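Local coordinates for Alr3699 protein (PDB 4XSO) that is of unknown specific function but has the family signature and two-sheet, Rossmann-like architecture of a GT-B glycosyltransferase, at residues S195-Q200 with M280-L285; N205-G210 with N341-C346; D226-C231 with N265-L270; D284-T289 with G297-E302. All coordinates share one frame; numbering follows the deposited sequence.

Interaction 1 of 4, residues S195-Q200 with M280-L285; sequences SKLRQQ and MAACDL
Ala282, on helix 276-282, presents its methyl group to two consecutive residues of helix 191-201. Its CB lies 3.6 Å from Arg198 CG and 4.0 Å from Leu197 CD2, so the small residue fits between the root of a long polar chain and a leucine branch. The helix backbones can therefore come close, with the CA atoms of Arg198 and Ala282 6.0 Å apart. The carbonyl of Ala282 serves the contact as well: Arg198 NH1 donates to Ala282 O at 3.0 Å, with the oxygen in the guanidinium plane and the donor nearly in line with the C=O bond. Cys283, its N bonded to Met280 O, leads on toward strand 285-287. At Asp284 the carboxylate meets the same nitrogen. Arg198 NH1 reaches Asp284 OD2 at 2.8 Å on the syn side but tilted out of the carboxylate plane, forming a single-nitrogen salt bridge whose two planes stand 83° apart. Arginine suits this place because its chain can run past Ala282 and then bend at chi3 (60°), which swings NH1 between the carbonyl and the carboxylate. Its other terminal nitrogen, NH2, is held by the carbonyls of Ala204 and Asn206, while Asp284 OD2 also accepts from Val208 N. The chemistry implies a guanidinium fixed in rotation by one carboxylate and three backbone carbonyls; the carboxylate probably balances its charge, and the bonds tie helix 191-201 to the starts of neighbouring strands 207-212 and 285-287 in a Rossmann-like domain of the GT-B fold.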
loop_
_atom_site.group_PDB
_atom_site.type_symbol
_atom_site.label_atom_id
_atom_site.label_comp_id
_atom_site.label_asym_id
_atom_site.label_seq_id
_atom_site.Cartn_x
_atom_site.Cartn_y
_atom_site.Cartn_z
ATOM N N SER A 195 47.517 12.607 26.136
ATOM C CA SER A 195 48.609 11.990 26.916
ATOM C C SER A 195 48.072 11.209 28.089
ATOM O O SER A 195 48.510 10.091 28.336
ATOM C CB SER A 195 49.625 13.048 27.369
ATOM O OG SER A 195 50.662 12.398 28.107
ATOM N N LYS A 196 47.071 11.740 28.786
ATOM C CA LYS A 196 46.509 10.994 29.897
ATOM C C LYS A 196 45.832 9.713 29.500
ATOM O O LYS A 196 45.911 8.658 30.191
ATOM C CB LYS A 196 45.521 11.874 30.694
ATOM C CG LYS A 196 46.252 12.844 31.636
ATOM C CD LYS A 196 47.469 12.180 32.345
ATOM C CE LYS A 196 47.887 12.823 33.668
ATOM N NZ LYS A 196 47.110 12.300 34.839
ATOM N N LEU A 197 45.056 9.826 28.448
ATOM C CA LEU A 197 44.329 8.684 27.968
ATOM C C LEU A 197 45.288 7.564 27.502
ATOM O O LEU A 197 45.045 6.390 27.833
ATOM C CB LEU A 197 43.328 9.112 26.862
ATOM C CG LEU A 197 42.450 8.008 26.273
ATOM C CD1 LEU A 197 41.609 7.298 27.322
ATOM C CD2 LEU A 197 41.527 8.601 25.226
ATOM N N ARG A 198 46.320 7.917 26.722
ATOM C CA ARG A 198 47.313 6.914 26.336
ATOM C C ARG A 198 47.968 6.240 27.619
ATOM O O ARG A 198 48.201 5.051 27.658
ATOM C CB ARG A 198 48.344 7.538 25.416
ATOM C CG ARG A 198 47.803 7.848 24.035
ATOM C CD ARG A 198 48.739 8.754 23.267
ATOM N NE ARG A 198 50.059 8.172 23.084
ATOM C CZ ARG A 198 50.423 7.348 22.119
ATOM N NH1 ARG A 198 49.566 6.968 21.178
ATOM N NH2 ARG A 198 51.668 6.931 22.071
ATOM N N GLN A 199 48.201 7.036 28.650
ATOM C CA GLN A 199 48.763 6.554 29.906
ATOM C C GLN A 199 47.860 5.553 30.558
ATOM O O GLN A 199 48.320 4.481 30.869
ATOM C CB GLN A 199 49.071 7.698 30.895
ATOM C CG GLN A 199 50.409 8.335 30.617
ATOM C CD GLN A 199 50.738 9.561 31.486
ATOM O OE1 GLN A 199 49.856 10.214 32.066
ATOM N NE2 GLN A 199 52.023 9.894 31.552
ATOM N N GLN A 200 46.579 5.888 30.740
ATOM C CA GLN A 200 45.636 5.006 31.366
ATOM C C GLN A 200 45.398 3.745 30.555
ATOM O O GLN A 200 45.051 2.699 31.094
ATOM C CB GLN A 200 44.334 5.737 31.585
ATOM C CG GLN A 200 44.496 6.853 32.614
ATOM C CD GLN A 200 43.170 7.417 33.107
ATOM O OE1 GLN A 200 42.108 7.004 32.675
ATOM N NE2 GLN A 200 43.237 8.359 34.029
ATOM N N MET A 280 40.159 8.238 19.344
ATOM C CA MET A 280 40.794 8.505 18.022
ATOM C C MET A 280 42.045 9.409 18.169
ATOM O O MET A 280 43.134 9.173 17.643
ATOM C CB MET A 280 39.767 9.144 17.101
ATOM C CG MET A 280 38.640 8.226 16.573
ATOM S SD MET A 280 37.614 8.976 15.292
ATOM C CE MET A 280 36.751 7.443 14.869
ATOM N N ALA A 281 41.870 10.481 18.923
ATOM C CA ALA A 281 42.940 11.397 19.193
ATOM C C ALA A 281 44.112 10.696 19.829
ATOM O O ALA A 281 45.261 11.030 19.530
ATOM C CB ALA A 281 42.478 12.551 20.078
ATOM N N ALA A 282 43.858 9.708 20.669
ATOM C CA ALA A 282 44.954 9.012 21.262
ATOM C C ALA A 282 45.635 7.976 20.371
ATOM O O ALA A 282 46.642 7.467 20.745
ATOM C CB ALA A 282 44.521 8.394 22.535
ATOM N N CYS A 283 45.082 7.669 19.209
ATOM C CA CYS A 283 45.736 6.752 18.253
ATOM C C CYS A 283 46.816 7.526 17.518
ATOM O O CYS A 283 46.880 8.777 17.591
ATOM C CB CYS A 283 44.705 6.246 17.273
ATOM S SG CYS A 283 43.556 5.147 18.111
ATOM N N ASP A 284 47.684 6.788 16.846
ATOM C CA ASP A 284 48.661 7.354 15.943
ATOM C C ASP A 284 48.178 7.137 14.523
ATOM O O ASP A 284 48.556 7.854 13.659
ATOM C CB ASP A 284 50.020 6.715 16.220
ATOM C CG ASP A 284 50.501 6.985 17.664
ATOM O OD1 ASP A 284 50.907 8.153 17.836
ATOM O OD2 ASP A 284 50.409 6.110 18.617
ATOM N N LEU A 285 47.282 6.172 14.301
ATOM C CA LEU A 285 46.673 5.916 12.991
ATOM C C LEU A 285 45.329 5.284 13.242
ATOM O O LEU A 285 45.177 4.514 14.180
ATOM C CB LEU A 285 47.554 4.976 12.185
ATOM C CG LEU A 285 47.019 4.326 10.923
ATOM C CD1 LEU A 285 46.809 5.453 9.895
ATOM C CD2 LEU A 285 47.984 3.252 10.340
#

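Interaction 2 of 4, residues N205-G210 with N341-C346; sequences NNFVVG and NIINTC
With chi1 at -170°, Phe207 sets its ring anti to the backbone nitrogen and projects it from the start of strand 207-212 toward helix 336-348; Ile343 answers with an extended CD1 arm (chi2 176°) that reaches toward Val209. The tip of the phenylalanine ring, CZ, lies 3.7 Å from Cys346 CB, and its CE1 is 4.3 Å from Ile343 CG2, so the ring engages residues from adjoining turns of the helix. Ile343 divides its two branches between two partners: CG2 goes to the ring, while CD1 meets Val209 CG2 at 4.1 Å, the two aliphatic chains crossing nearly at right angles. A large ring, a long branched chain and two compact residues span the 10.6 Å between strand and helix axes without any hydrogen bond across the contact. This is the helix-on-sheet packing of an alpha/beta domain, where alternate strand residues, here Phe207 and Val209, face the same helix layer. Val235 of strand 235-240, the neighbour on the other side from strand 285-287, meets Val209. Leu285 of strand 285-287 touches both Phe207 and Ile343, and Phe329 lies against Cys346, so helix 336-348 packs across strands 207-212, 285-287 and 329-331.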
loop_
_atom_site.group_PDB
_atom_site.type_symbol
_atom_site.label_atom_id
_atom_site.label_comp_id
_atom_site.label_asym_id
_atom_site.label_seq_id
_atom_site.Cartn_x
_atom_site.Cartn_y
_atom_site.Cartn_z
ATOM N N ASN A 205 54.010 4.489 25.120
ATOM C CA ASN A 205 55.211 4.298 24.312
ATOM C C ASN A 205 54.994 3.473 23.083
ATOM O O ASN A 205 55.949 3.059 22.466
ATOM C CB ASN A 205 56.327 3.673 25.164
ATOM C CG ASN A 205 56.705 4.560 26.327
ATOM O OD1 ASN A 205 57.179 5.664 26.128
ATOM N ND2 ASN A 205 56.455 4.099 27.540
ATOM N N ASN A 206 53.743 3.236 22.711
ATOM C CA ASN A 206 53.433 2.473 21.510
ATOM C C ASN A 206 53.040 3.334 20.268
ATOM O O ASN A 206 52.635 4.515 20.397
ATOM C CB ASN A 206 52.259 1.550 21.799
ATOM C CG ASN A 206 52.565 0.529 22.860
ATOM O OD1 ASN A 206 51.805 0.360 23.812
ATOM N ND2 ASN A 206 53.631 -0.195 22.667
ATOM N N PHE A 207 53.076 2.697 19.100
ATOM C CA PHE A 207 52.405 3.233 17.905
ATOM C C PHE A 207 51.051 2.556 17.850
ATOM O O PHE A 207 50.936 1.343 17.607
ATOM C CB PHE A 207 53.200 2.990 16.619
ATOM C CG PHE A 207 52.683 3.726 15.425
ATOM C CD1 PHE A 207 51.643 3.188 14.667
ATOM C CD2 PHE A 207 53.190 4.993 15.089
ATOM C CE1 PHE A 207 51.133 3.871 13.597
ATOM C CE2 PHE A 207 52.700 5.671 13.978
ATOM C CZ PHE A 207 51.673 5.098 13.222
ATOM N N VAL A 208 50.013 3.348 18.096
ATOM C CA VAL A 208 48.702 2.826 18.291
ATOM C C VAL A 208 47.824 2.970 17.032
ATOM O O VAL A 208 47.523 4.063 16.567
ATOM C CB VAL A 208 48.030 3.548 19.474
ATOM C CG1 VAL A 208 46.592 3.086 19.644
ATOM C CG2 VAL A 208 48.793 3.319 20.768
ATOM N N VAL A 209 47.377 1.845 16.534
ATOM C CA VAL A 209 46.422 1.793 15.462
ATOM C C VAL A 209 45.057 1.468 16.020
ATOM O O VAL A 209 44.849 0.401 16.635
ATOM C CB VAL A 209 46.757 0.707 14.430
ATOM C CG1 VAL A 209 45.766 0.768 13.282
ATOM C CG2 VAL A 209 48.164 0.880 13.906
ATOM N N GLY A 210 44.082 2.348 15.781
ATOM C CA GLY A 210 42.751 2.166 16.340
ATOM C C GLY A 210 41.790 1.705 15.261
ATOM O O GLY A 210 41.826 2.188 14.111
ATOM N N ASN A 341 52.179 -2.102 5.100
ATOM C CA ASN A 341 53.067 -1.167 4.443
ATOM C C ASN A 341 52.707 0.277 4.779
ATOM O O ASN A 341 53.599 1.108 5.046
ATOM C CB ASN A 341 52.974 -1.328 2.942
ATOM C CG ASN A 341 53.645 -2.596 2.441
ATOM O OD1 ASN A 341 54.427 -3.244 3.125
ATOM N ND2 ASN A 341 53.384 -2.905 1.210
ATOM N N ILE A 342 51.407 0.579 4.807
ATOM C CA ILE A 342 50.975 1.918 5.251
ATOM C C ILE A 342 51.381 2.188 6.652
ATOM O O ILE A 342 51.865 3.280 6.983
ATOM C CB ILE A 342 49.443 2.100 5.117
ATOM C CG1 ILE A 342 49.041 2.069 3.647
ATOM C CG2 ILE A 342 49.000 3.418 5.743
ATOM C CD1 ILE A 342 49.902 2.993 2.749
ATOM N N ILE A 343 51.136 1.224 7.528
ATOM C CA ILE A 343 51.447 1.432 8.967
ATOM C C ILE A 343 52.947 1.727 9.132
ATOM O O ILE A 343 53.357 2.683 9.792
ATOM C CB ILE A 343 51.078 0.184 9.797
ATOM C CG1 ILE A 343 49.567 0.024 9.809
ATOM C CG2 ILE A 343 51.642 0.296 11.194
ATOM C CD1 ILE A 343 49.113 -1.245 10.534
ATOM N N ASN A 344 53.761 0.917 8.467
ATOM C CA ASN A 344 55.192 1.129 8.459
ATOM C C ASN A 344 55.608 2.493 7.837
ATOM O O ASN A 344 56.531 3.136 8.323
ATOM C CB ASN A 344 55.886 -0.038 7.756
ATOM C CG ASN A 344 56.077 -1.240 8.679
ATOM O OD1 ASN A 344 56.615 -1.108 9.760
ATOM N ND2 ASN A 344 55.636 -2.404 8.262
ATOM N N THR A 345 54.929 2.922 6.772
ATOM C CA THR A 345 55.187 4.219 6.208
ATOM C C THR A 345 54.913 5.288 7.225
ATOM O O THR A 345 55.665 6.257 7.300
ATOM C CB THR A 345 54.290 4.474 5.019
ATOM O OG1 THR A 345 54.712 3.604 3.978
ATOM C CG2 THR A 345 54.375 5.907 4.566
ATOM N N CYS A 346 53.830 5.112 7.997
ATOM C CA CYS A 346 53.467 6.102 9.032
ATOM C C CYS A 346 54.482 6.201 10.193
ATOM O O CYS A 346 54.652 7.260 10.804
ATOM C CB CYS A 346 52.061 5.809 9.586
ATOM S SG CYS A 346 50.759 6.238 8.426
#

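Interaction 3 of 4, residues D226-C231 with N265-L270; sequences DALAQC and NRVKFL
Arg266 NH2 is gripped by two backbone carbonyls: Val235 O, its stronger partner, and Cys231 O, which it meets through a weak bond of 3.4 Å with an N-H...O angle of 141°. The site lies in the second Rossmann-like domain, where helix 221-228 packs against the sheet beside its outermost strand 267-271. A type I turn from Leu228 to Cys231 leads the chain toward strand 235-240, and the arginine reaches into that bend. Its bend at chi3 (62°) turns the guanidinium toward the turn, and Leu228 CG sits over one face of the group, 4.1 Å from Arg266 NH2. Arginine suits the place because its long chain carries a flat cationic group to the carbonyls while Leu228 lies over one face of it; the two chains run past each other in opposite directions. The carbonyls gathered here would probably favour a positive group. Leu228, buried, also touches Val235 and Ala237 of the adjacent strand 235-240, while Val267, branched at CB as befits a strand, supplies the apolar partner on the edge strand. Leu228 CD2 finishes the contact between Arg266 O, at 3.4 Å, and Val267 CG2, at 3.8 Å.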
loop_
_atom_site.group_PDB
_atom_site.type_symbol
_atom_site.label_atom_id
_atom_site.label_comp_id
_atom_site.label_asym_id
_atom_site.label_seq_id
_atom_site.Cartn_x
_atom_site.Cartn_y
_atom_site.Cartn_z
ATOM N N ASP A 226 46.055 -9.492 11.005
ATOM C CA ASP A 226 47.087 -10.061 10.108
ATOM C C ASP A 226 48.172 -9.034 9.771
ATOM O O ASP A 226 49.357 -9.315 9.844
ATOM C CB ASP A 226 46.484 -10.547 8.816
ATOM C CG ASP A 226 45.748 -11.858 8.946
ATOM O OD1 ASP A 226 46.035 -12.589 9.888
ATOM O OD2 ASP A 226 44.854 -12.144 8.094
ATOM N N ALA A 227 47.785 -7.787 9.493
ATOM C CA ALA A 227 48.803 -6.774 9.249
ATOM C C ALA A 227 49.687 -6.524 10.484
ATOM O O ALA A 227 50.869 -6.236 10.351
ATOM C CB ALA A 227 48.167 -5.464 8.795
ATOM N N LEU A 228 49.143 -6.608 11.695
ATOM C CA LEU A 228 49.954 -6.349 12.885
ATOM C C LEU A 228 51.119 -7.345 12.963
ATOM O O LEU A 228 52.227 -6.994 13.333
ATOM C CB LEU A 228 49.085 -6.463 14.146
ATOM C CG LEU A 228 49.314 -5.384 15.198
ATOM C CD1 LEU A 228 49.286 -4.013 14.554
ATOM C CD2 LEU A 228 48.259 -5.455 16.302
ATOM N N ALA A 229 50.847 -8.569 12.546
ATOM C CA ALA A 229 51.855 -9.619 12.469
ATOM C C ALA A 229 53.045 -9.175 11.653
ATOM O O ALA A 229 54.120 -9.728 11.824
ATOM C CB ALA A 229 51.244 -10.882 11.887
ATOM N N GLN A 230 52.861 -8.173 10.778
ATOM C CA GLN A 230 53.910 -7.706 9.879
ATOM C C GLN A 230 54.504 -6.362 10.248
ATOM O O GLN A 230 55.192 -5.789 9.422
ATOM C CB GLN A 230 53.349 -7.629 8.451
ATOM C CG GLN A 230 52.992 -9.001 7.896
ATOM C CD GLN A 230 54.266 -9.770 7.634
ATOM O OE1 GLN A 230 54.795 -10.457 8.518
ATOM N NE2 GLN A 230 54.835 -9.562 6.451
ATOM N N CYS A 231 54.231 -5.879 11.466
ATOM C CA CYS A 231 54.575 -4.553 11.937
ATOM C C CYS A 231 55.571 -4.644 13.058
ATOM O O CYS A 231 55.575 -5.625 13.785
ATOM C CB CYS A 231 53.309 -3.836 12.477
ATOM S SG CYS A 231 52.307 -3.279 11.102
ATOM N N ASN A 265 49.509 -9.491 23.577
ATOM C CA ASN A 265 49.932 -8.309 24.245
ATOM C C ASN A 265 50.101 -7.070 23.342
ATOM O O ASN A 265 50.718 -6.133 23.732
ATOM C CB ASN A 265 51.227 -8.554 24.989
ATOM C CG ASN A 265 51.177 -7.929 26.375
ATOM O OD1 ASN A 265 50.140 -8.046 27.099
ATOM N ND2 ASN A 265 52.242 -7.209 26.741
ATOM N N ARG A 266 49.580 -7.119 22.141
ATOM C CA ARG A 266 49.693 -6.003 21.193
ATOM C C ARG A 266 48.321 -5.650 20.602
ATOM O O ARG A 266 48.263 -4.931 19.619
ATOM C CB ARG A 266 50.638 -6.432 20.066
ATOM C CG ARG A 266 52.082 -6.529 20.554
ATOM C CD ARG A 266 52.998 -6.932 19.449
ATOM N NE ARG A 266 53.006 -5.957 18.381
ATOM C CZ ARG A 266 53.348 -6.246 17.142
ATOM N NH1 ARG A 266 53.747 -7.486 16.797
ATOM N NH2 ARG A 266 53.307 -5.312 16.250
ATOM N N VAL A 267 47.251 -6.258 21.116
ATOM C CA VAL A 267 45.870 -5.998 20.703
ATOM C C VAL A 267 45.078 -5.795 21.996
ATOM O O VAL A 267 45.213 -6.611 22.908
ATOM C CB VAL A 267 45.272 -7.152 19.867
ATOM C CG1 VAL A 267 43.881 -6.816 19.331
ATOM C CG2 VAL A 267 46.152 -7.506 18.693
ATOM N N LYS A 268 44.384 -4.647 22.147
ATOM C CA LYS A 268 43.519 -4.386 23.318
ATOM C C LYS A 268 42.088 -4.241 22.846
ATOM O O LYS A 268 41.785 -3.358 22.032
ATOM C CB LYS A 268 43.985 -3.154 24.127
ATOM C CG LYS A 268 45.292 -3.369 24.879
ATOM C CD LYS A 268 45.830 -2.120 25.606
ATOM C CE LYS A 268 44.992 -1.714 26.824
ATOM N NZ LYS A 268 45.517 -2.211 28.147
ATOM N N PHE A 269 41.194 -5.114 23.313
ATOM C CA PHE A 269 39.771 -4.925 23.102
ATOM C C PHE A 269 39.250 -3.958 24.188
ATOM O O PHE A 269 39.314 -4.286 25.384
ATOM C CB PHE A 269 39.012 -6.220 23.220
ATOM C CG PHE A 269 39.252 -7.208 22.096
ATOM C CD1 PHE A 269 40.305 -8.098 22.137
ATOM C CD2 PHE A 269 38.355 -7.306 21.049
ATOM C CE1 PHE A 269 40.476 -9.056 21.127
ATOM C CE2 PHE A 269 38.519 -8.223 20.039
ATOM C CZ PHE A 269 39.595 -9.125 20.077
ATOM N N LEU A 270 38.741 -2.772 23.807
ATOM C CA LEU A 270 38.226 -1.810 24.839
ATOM C C LEU A 270 36.752 -1.905 25.070
ATOM O O LEU A 270 36.171 -1.225 25.963
ATOM C CB LEU A 270 38.573 -0.353 24.491
ATOM C CG LEU A 270 40.001 -0.053 24.223
ATOM C CD1 LEU A 270 40.197 1.442 24.031
ATOM C CD2 LEU A 270 40.820 -0.577 25.384
#

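Interaction 4 of 4, residues D284-T289 with G297-E302; sequences DLVAHT and GRVIVE
Ile300 places its terminal methyl over the face of the His288 imidazole. CD1 stands 3.9 Å from the ring centroid and only 12° off the ring normal, a CH-pi contact over the middle of one face, while CG1 rests 3.8 Å from His288 CG at the base of the ring. The two chains cross obliquely, and the isoleucine owes its reach to an extended end (chi2 172°): the bond leaving its backbone does not aim at the strand, yet CD1 arrives above the ring. On the other side of the pair, His288 has its ring anti to the backbone N (chi1 171°), projecting toward the helix. Its polar edge is occupied elsewhere, NE2 by a hydrogen bond with Glu294 OE1 and ND1 by a weak one with Ala313 N, which together hold the ring's rotation and keep its face turned to Ile300. Histidine suits this position by offering both a flat face for a methyl and nitrogens for polar partners. At the N-cap, a side chain would run into Ile300 CD1, so Gly297 leaves that methyl its place. Two residues back along the strand and one along the helix, Val286 CG1 and Val299 CG1 meet more loosely at 4.3 Å, two beta-branched residues closing the apolar interface. Strand 285-287, helix 298-305 and strand 310-313 form a beta-alpha-beta crossover, the recurring unit of the Rossmann-like domains in the GT-B fold.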
loop_
_atom_site.group_PDB
_atom_site.type_symbol
_atom_site.label_atom_id
_atom_site.label_comp_id
_atom_site.label_asym_id
_atom_site.label_seq_id
_atom_site.Cartn_x
_atom_site.Cartn_y
_atom_site.Cartn_z
ATOM N N ASP A 284 47.684 6.788 16.846
ATOM C CA ASP A 284 48.661 7.354 15.943
ATOM C C ASP A 284 48.178 7.137 14.523
ATOM O O ASP A 284 48.556 7.854 13.659
ATOM C CB ASP A 284 50.020 6.715 16.220
ATOM C CG ASP A 284 50.501 6.985 17.664
ATOM O OD1 ASP A 284 50.907 8.153 17.836
ATOM O OD2 ASP A 284 50.409 6.110 18.617
ATOM N N LEU A 285 47.282 6.172 14.301
ATOM C CA LEU A 285 46.673 5.916 12.991
ATOM C C LEU A 285 45.329 5.284 13.242
ATOM O O LEU A 285 45.177 4.514 14.180
ATOM C CB LEU A 285 47.554 4.976 12.185
ATOM C CG LEU A 285 47.019 4.326 10.923
ATOM C CD1 LEU A 285 46.809 5.453 9.895
ATOM C CD2 LEU A 285 47.984 3.252 10.340
ATOM N N VAL A 286 44.329 5.666 12.451
ATOM C CA VAL A 286 43.007 5.086 12.533
ATOM C C VAL A 286 42.882 4.204 11.302
ATOM O O VAL A 286 43.147 4.673 10.204
ATOM C CB VAL A 286 41.934 6.155 12.574
ATOM C CG1 VAL A 286 40.565 5.505 12.533
ATOM C CG2 VAL A 286 42.105 6.947 13.867
ATOM N N ALA A 287 42.527 2.936 11.491
ATOM C CA ALA A 287 42.264 2.041 10.393
ATOM C C ALA A 287 40.850 1.656 10.197
ATOM O O ALA A 287 40.212 1.054 11.061
ATOM C CB ALA A 287 43.107 0.740 10.562
ATOM N N HIS A 288 40.411 1.846 8.970
ATOM C CA HIS A 288 39.141 1.339 8.478
ATOM C C HIS A 288 39.519 0.187 7.546
ATOM O O HIS A 288 40.308 0.395 6.626
ATOM C CB HIS A 288 38.439 2.462 7.711
ATOM C CG HIS A 288 37.232 2.013 6.967
ATOM N ND1 HIS A 288 37.286 1.569 5.662
ATOM C CD2 HIS A 288 35.936 1.924 7.340
ATOM C CE1 HIS A 288 36.084 1.200 5.269
ATOM N NE2 HIS A 288 35.248 1.393 6.276
ATOM N N THR A 289 39.015 -1.018 7.796
ATOM C CA THR A 289 39.468 -2.187 7.014
ATOM C C THR A 289 38.292 -3.076 6.637
ATOM O O THR A 289 38.437 -4.290 6.638
ATOM C CB THR A 289 40.437 -3.029 7.829
ATOM O OG1 THR A 289 39.758 -3.571 8.978
ATOM C CG2 THR A 289 41.601 -2.161 8.277
ATOM N N GLY A 297 31.906 5.992 4.922
ATOM C CA GLY A 297 32.442 5.565 6.230
ATOM C C GLY A 297 32.446 6.683 7.263
ATOM O O GLY A 297 33.351 7.543 7.207
ATOM N N ARG A 298 31.474 6.712 8.195
ATOM C CA ARG A 298 31.448 7.813 9.197
ATOM C C ARG A 298 32.802 7.861 9.925
ATOM O O ARG A 298 33.412 8.911 10.140
ATOM C CB ARG A 298 30.268 7.665 10.192
ATOM C CG ARG A 298 28.892 7.881 9.529
ATOM C CD ARG A 298 27.699 7.640 10.467
ATOM N NE ARG A 298 27.682 8.540 11.619
ATOM C CZ ARG A 298 27.303 9.827 11.592
ATOM N NH1 ARG A 298 26.788 10.387 10.500
ATOM N NH2 ARG A 298 27.392 10.569 12.693
ATOM N N VAL A 299 33.345 6.693 10.244
ATOM C CA VAL A 299 34.591 6.611 11.005
ATOM C C VAL A 299 35.786 7.249 10.310
ATOM O O VAL A 299 36.701 7.796 10.954
ATOM C CB VAL A 299 34.933 5.119 11.313
ATOM C CG1 VAL A 299 36.345 4.958 11.783
ATOM C CG2 VAL A 299 33.960 4.623 12.380
ATOM N N ILE A 300 35.793 7.155 9.006
ATOM C CA ILE A 300 36.858 7.697 8.202
ATOM C C ILE A 300 36.740 9.235 8.362
ATOM O O ILE A 300 37.676 9.885 8.697
ATOM C CB ILE A 300 36.695 7.306 6.746
ATOM C CG1 ILE A 300 36.834 5.775 6.585
ATOM C CG2 ILE A 300 37.706 8.046 5.881
ATOM C CD1 ILE A 300 36.481 5.303 5.157
ATOM N N VAL A 301 35.592 9.796 8.100
ATOM C CA VAL A 301 35.411 11.260 8.354
ATOM C C VAL A 301 35.705 11.683 9.779
ATOM O O VAL A 301 36.321 12.702 10.007
ATOM C CB VAL A 301 34.013 11.737 7.935
ATOM C CG1 VAL A 301 33.842 13.250 8.235
ATOM C CG2 VAL A 301 33.819 11.481 6.471
ATOM N N GLU A 302 35.330 10.878 10.755
ATOM C CA GLU A 302 35.574 11.235 12.149
ATOM C C GLU A 302 37.047 11.301 12.452
ATOM O O GLU A 302 37.506 12.232 13.075
ATOM C CB GLU A 302 34.841 10.292 13.097
ATOM C CG GLU A 302 33.364 10.617 13.010
ATOM C CD GLU A 302 32.493 9.740 13.864
ATOM O OE1 GLU A 302 32.639 8.503 13.765
ATOM O OE2 GLU A 302 31.628 10.315 14.567
#

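All four contacts belong to one Rossmann-like domain and secure helices around its parallel sheet. Interactions 2 and 3 are buried, and they touch where Ile343 meets Cys231; interaction 2 is wholly apolar across its segments, whereas interaction 3 adds an arginine that serves backbone carbonyls. Interactions 1 and 4 are partly buried and share Asp284 and Leu285, so one chain segment carries a salt bridge at its start and a methyl-over-ring contact further on. Interactions 2 and 4 are joined through neighbouring strands 207-212 and 285-287. Charged groups thus meet carbonyls and a carboxylate near the strand starts, in interactions 1 and 3, while interaction 2 is hydrocarbon packing and interaction 4 sets a methyl over a ring.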